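Hypothetical acetyltransferase (Shewanella oneidensis, PDB 1T82) is of unconfirmed function but has a dimeric hotdog fold and is probably a thioesterase or acyltransferase acting on acyl groups. Local coordinates at residues G88-P102 with K140-P153. Sequence-based numbering, arbitrary orientation.
Sequences GDIVLADAHIRYLAP and KLCAQFDGLYVSVP
Leu-92 sets its CD1 methyl squarely over one face of the Tyr-149 ring, 3.8 Å from the ring centroid, a CH-pi contact between residues of neighbouring antiparallel strands. Its CG stands opposite the backbone N (chi1 178°), which carries the methyl across the strand pair to the ring; the other methyl, CD2, meets the edge of the Phe-145 ring near CZ. Further along, Ala-95 CB packs 3.8 Å from Phe-145 CE2, and Ile-90 CG2 lies 3.9 Å from Tyr-149 CD2. All these side chains share the sheet face that carries Leu-92 and Tyr-149, and Leu-92 and Ile-90 also touch helix 62-84. Tyr-149 OH bonds to Thr-70 O of that helix; an alanine here would probably leave the Leu-92 methyl without its aromatic floor and Thr-70 O without this donor.

Backbone hydrogen bonds run from the Asp-89–Val-152 pair to the Arg-98–Gln-144 pair. A beta bulge interrupts the register: Ala-93 N donates to Leu-148 O, whereas Leu-148 N turns to Asp-94 O, each bond 2.9 Å long. Asp-94 N is thereby buried without a partner. On the other face, Arg-98 NH2 donates to His-96 NE2 at 3.2 Å; the donor lies in the ring plane and NE2 in the guanidinium plane, although the two planes are turned well away from each other about the bond. Where strand 89-99 ends, Cys-142 O accepts from both Leu-100 N, at 2.8 Å, and Ala-101 N, at 3.2 Å, the two donors lying on the same side of its carbonyl plane.

Strand 89-99 is outermost within its chain, but residues Asp-94 to Arg-98 pair antiparallel with a strand of the second subunit, making the sheet continuous across the hotdog dimer. The chemistry thus divides the work: backbone bonds fix the strand register, while the aliphatic-aromatic layer joins the sheet to its central helix.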
# COMPACT_ATOMS: atom_id res chain seq x y z
N GLY B 88 12.32 17.83 8.16
CA GLY B 88 11.05 17.44 8.75
C GLY B 88 10.74 15.99 8.45
O GLY B 88 10.95 15.52 7.33
N ASP B 89 10.24 15.27 9.45
CA ASP B 89 9.88 13.86 9.29
C ASP B 89 8.50 13.77 8.65
O ASP B 89 7.50 14.16 9.25
CB ASP B 89 9.87 13.15 10.65
CG ASP B 89 9.50 11.68 10.53
OD1 ASP B 89 10.01 11.02 9.60
OD2 ASP B 89 8.70 11.19 11.36
N ILE B 90 8.47 13.25 7.42
CA ILE B 90 7.23 13.12 6.65
C ILE B 90 6.52 11.80 6.94
O ILE B 90 7.09 10.73 6.78
CB ILE B 90 7.53 13.19 5.14
CG1 ILE B 90 8.34 14.45 4.83
CG2 ILE B 90 6.23 13.18 4.34
CD1 ILE B 90 8.94 14.49 3.43
N VAL B 91 5.26 11.89 7.36
CA VAL B 91 4.50 10.69 7.68
C VAL B 91 3.11 10.74 7.05
O VAL B 91 2.42 11.75 7.14
CB VAL B 91 4.34 10.53 9.22
CG1 VAL B 91 3.65 9.22 9.54
CG2 VAL B 91 5.71 10.60 9.88
N LEU B 92 2.71 9.65 6.40
CA LEU B 92 1.38 9.61 5.80
C LEU B 92 0.36 9.38 6.91
O LEU B 92 0.46 8.41 7.67
CB LEU B 92 1.30 8.49 4.76
CG LEU B 92 -0.04 8.26 4.06
CD1 LEU B 92 -0.45 9.49 3.24
CD2 LEU B 92 0.08 7.04 3.16
N ALA B 93 -0.61 10.27 7.01
CA ALA B 93 -1.64 10.17 8.04
C ALA B 93 -2.85 9.38 7.58
O ALA B 93 -3.36 8.53 8.30
CB ALA B 93 -2.06 11.56 8.49
N ASP B 94 -3.33 9.68 6.38
CA ASP B 94 -4.49 8.98 5.85
C ASP B 94 -4.46 9.02 4.34
O ASP B 94 -3.93 9.95 3.73
CB ASP B 94 -5.79 9.59 6.37
CG ASP B 94 -5.91 11.06 6.04
OD1 ASP B 94 -5.14 11.87 6.61
OD2 ASP B 94 -6.77 11.42 5.21
N ALA B 95 -5.04 8.00 3.72
CA ALA B 95 -5.05 7.95 2.28
C ALA B 95 -6.24 7.17 1.76
O ALA B 95 -6.79 6.31 2.44
CB ALA B 95 -3.76 7.32 1.78
N HIS B 96 -6.64 7.52 0.54
CA HIS B 96 -7.75 6.87 -0.13
C HIS B 96 -7.24 6.48 -1.51
O HIS B 96 -6.61 7.29 -2.19
CB HIS B 96 -8.93 7.82 -0.25
CG HIS B 96 -10.08 7.26 -1.02
ND1 HIS B 96 -10.62 6.02 -0.74
CD2 HIS B 96 -10.79 7.75 -2.06
CE1 HIS B 96 -11.62 5.78 -1.58
NE2 HIS B 96 -11.74 6.82 -2.39
N ILE B 97 -7.51 5.25 -1.93
CA ILE B 97 -7.06 4.80 -3.24
C ILE B 97 -8.19 4.09 -3.98
O ILE B 97 -8.96 3.34 -3.38
CB ILE B 97 -5.83 3.85 -3.13
CG1 ILE B 97 -5.35 3.44 -4.53
CG2 ILE B 97 -6.19 2.62 -2.31
CD1 ILE B 97 -3.99 2.76 -4.54
N ARG B 98 -8.31 4.37 -5.27
CA ARG B 98 -9.33 3.74 -6.10
C ARG B 98 -8.61 3.05 -7.25
O ARG B 98 -7.76 3.65 -7.90
CB ARG B 98 -10.31 4.77 -6.65
CG ARG B 98 -10.97 5.63 -5.58
CD ARG B 98 -12.07 6.51 -6.18
NE ARG B 98 -13.25 5.73 -6.53
CZ ARG B 98 -14.12 5.25 -5.65
NH1 ARG B 98 -15.17 4.54 -6.07
NH2 ARG B 98 -13.96 5.49 -4.35
N TYR B 99 -8.94 1.79 -7.49
CA TYR B 99 -8.34 1.04 -8.57
C TYR B 99 -9.33 1.03 -9.73
O TYR B 99 -10.42 0.46 -9.62
CB TYR B 99 -8.03 -0.39 -8.12
CG TYR B 99 -7.06 -0.46 -6.95
CD1 TYR B 99 -7.52 -0.40 -5.63
CD2 TYR B 99 -5.70 -0.62 -7.17
CE1 TYR B 99 -6.63 -0.50 -4.56
CE2 TYR B 99 -4.81 -0.72 -6.11
CZ TYR B 99 -5.27 -0.66 -4.81
OH TYR B 99 -4.39 -0.77 -3.77
N LEU B 100 -8.95 1.67 -10.83
CA LEU B 100 -9.81 1.79 -12.00
C LEU B 100 -9.65 0.69 -13.05
O LEU B 100 -10.64 0.21 -13.61
CB LEU B 100 -9.59 3.14 -12.67
CG LEU B 100 -9.72 4.38 -11.78
CD1 LEU B 100 -9.42 5.62 -12.61
CD2 LEU B 100 -11.12 4.45 -11.20
N ALA B 101 -8.41 0.32 -13.34
CA ALA B 101 -8.16 -0.71 -14.34
C ALA B 101 -6.84 -1.42 -14.06
O ALA B 101 -5.95 -0.88 -13.41
CB ALA B 101 -8.13 -0.08 -15.73
N PRO B 102 -6.71 -2.67 -14.55
CA PRO B 102 -5.46 -3.40 -14.32
C PRO B 102 -4.26 -2.71 -14.96
O PRO B 102 -4.38 -2.06 -16.00
CB PRO B 102 -5.74 -4.77 -14.96
CG PRO B 102 -7.23 -4.91 -14.80
CD PRO B 102 -7.72 -3.53 -15.17
N LYS B 140 -3.28 5.53 -19.99
CA LYS B 140 -4.61 5.39 -19.43
C LYS B 140 -4.55 5.45 -17.91
O LYS B 140 -3.70 4.81 -17.29
CB LYS B 140 -5.25 4.07 -19.85
CG LYS B 140 -6.65 3.88 -19.30
CD LYS B 140 -7.27 2.58 -19.74
CE LYS B 140 -6.54 1.39 -19.15
NZ LYS B 140 -7.17 0.10 -19.55
N LEU B 141 -5.45 6.22 -17.31
CA LEU B 141 -5.52 6.35 -15.85
C LEU B 141 -6.01 5.02 -15.27
O LEU B 141 -7.13 4.60 -15.56
CB LEU B 141 -6.48 7.47 -15.46
CG LEU B 141 -6.65 7.69 -13.95
CD1 LEU B 141 -5.31 8.05 -13.35
CD2 LEU B 141 -7.68 8.80 -13.68
N CYS B 142 -5.18 4.39 -14.45
CA CYS B 142 -5.53 3.10 -13.86
C CYS B 142 -5.77 3.10 -12.36
O CYS B 142 -6.36 2.17 -11.82
CB CYS B 142 -4.46 2.05 -14.20
SG CYS B 142 -4.35 1.63 -15.96
N ALA B 143 -5.29 4.14 -11.67
CA ALA B 143 -5.49 4.25 -10.23
C ALA B 143 -5.38 5.69 -9.76
O ALA B 143 -4.61 6.48 -10.31
CB ALA B 143 -4.49 3.35 -9.48
N GLN B 144 -6.17 6.02 -8.73
CA GLN B 144 -6.23 7.36 -8.15
C GLN B 144 -5.92 7.30 -6.66
O GLN B 144 -6.45 6.45 -5.94
CB GLN B 144 -7.63 7.95 -8.36
CG GLN B 144 -7.75 9.43 -8.05
CD GLN B 144 -6.91 10.29 -8.99
OE1 GLN B 144 -7.15 10.32 -10.20
NE2 GLN B 144 -5.93 10.98 -8.43
N PHE B 145 -5.09 8.23 -6.20
CA PHE B 145 -4.66 8.27 -4.80
C PHE B 145 -4.74 9.67 -4.20
O PHE B 145 -4.37 10.66 -4.84
CB PHE B 145 -3.22 7.74 -4.75
CG PHE B 145 -2.56 7.82 -3.39
CD1 PHE B 145 -1.95 9.00 -2.97
CD2 PHE B 145 -2.48 6.70 -2.58
CE1 PHE B 145 -1.25 9.05 -1.76
CE2 PHE B 145 -1.78 6.73 -1.38
CZ PHE B 145 -1.16 7.91 -0.96
N ASP B 146 -5.24 9.74 -2.98
CA ASP B 146 -5.34 11.00 -2.26
C ASP B 146 -4.73 10.75 -0.90
O ASP B 146 -5.17 9.88 -0.16
CB ASP B 146 -6.81 11.43 -2.14
CG ASP B 146 -7.35 11.99 -3.44
OD1 ASP B 146 -6.87 13.07 -3.85
OD2 ASP B 146 -8.23 11.36 -4.05
N GLY B 147 -3.68 11.49 -0.58
CA GLY B 147 -3.03 11.29 0.69
C GLY B 147 -2.76 12.56 1.47
O GLY B 147 -2.46 13.61 0.90
N LEU B 148 -2.90 12.47 2.78
CA LEU B 148 -2.63 13.61 3.64
C LEU B 148 -1.32 13.31 4.34
O LEU B 148 -1.24 12.36 5.12
CB LEU B 148 -3.75 13.78 4.68
CG LEU B 148 -3.50 14.87 5.72
CD1 LEU B 148 -3.35 16.22 5.03
CD2 LEU B 148 -4.65 14.90 6.72
N TYR B 149 -0.29 14.09 4.05
CA TYR B 149 1.01 13.87 4.68
C TYR B 149 1.24 14.93 5.75
O TYR B 149 0.81 16.07 5.60
CB TYR B 149 2.15 13.95 3.65
CG TYR B 149 2.12 12.85 2.61
CD1 TYR B 149 1.24 12.91 1.53
CD2 TYR B 149 2.94 11.73 2.72
CE1 TYR B 149 1.18 11.89 0.59
CE2 TYR B 149 2.89 10.70 1.79
CZ TYR B 149 2.01 10.78 0.72
OH TYR B 149 1.94 9.75 -0.19
N VAL B 150 1.91 14.54 6.82
CA VAL B 150 2.21 15.46 7.90
C VAL B 150 3.71 15.47 8.12
O VAL B 150 4.32 14.43 8.30
CB VAL B 150 1.51 15.03 9.21
CG1 VAL B 150 1.88 15.99 10.34
CG2 VAL B 150 0.01 15.00 9.01
N SER B 151 4.31 16.66 8.07
CA SER B 151 5.74 16.78 8.27
C SER B 151 6.03 17.47 9.59
O SER B 151 5.51 18.55 9.86
CB SER B 151 6.38 17.58 7.13
OG SER B 151 7.78 17.66 7.32
N VAL B 152 6.84 16.83 10.42
CA VAL B 152 7.20 17.39 11.72
C VAL B 152 8.67 17.79 11.76
O VAL B 152 9.56 16.98 11.50
CB VAL B 152 6.93 16.38 12.87
CG1 VAL B 152 5.43 16.17 13.03
CG2 VAL B 152 7.61 15.05 12.57
N PRO B 153 8.94 19.07 12.06
CA PRO B 153 10.31 19.60 12.13
C PRO B 153 11.08 19.03 13.32
O PRO B 153 12.29 18.77 13.17
CB PRO B 153 10.09 21.10 12.23
CG PRO B 153 8.81 21.20 12.98
CD PRO B 153 7.96 20.14 12.33
O HOH W 1 -6.40 11.64 2.26
O HOH W 2 -6.19 -1.88 -18.07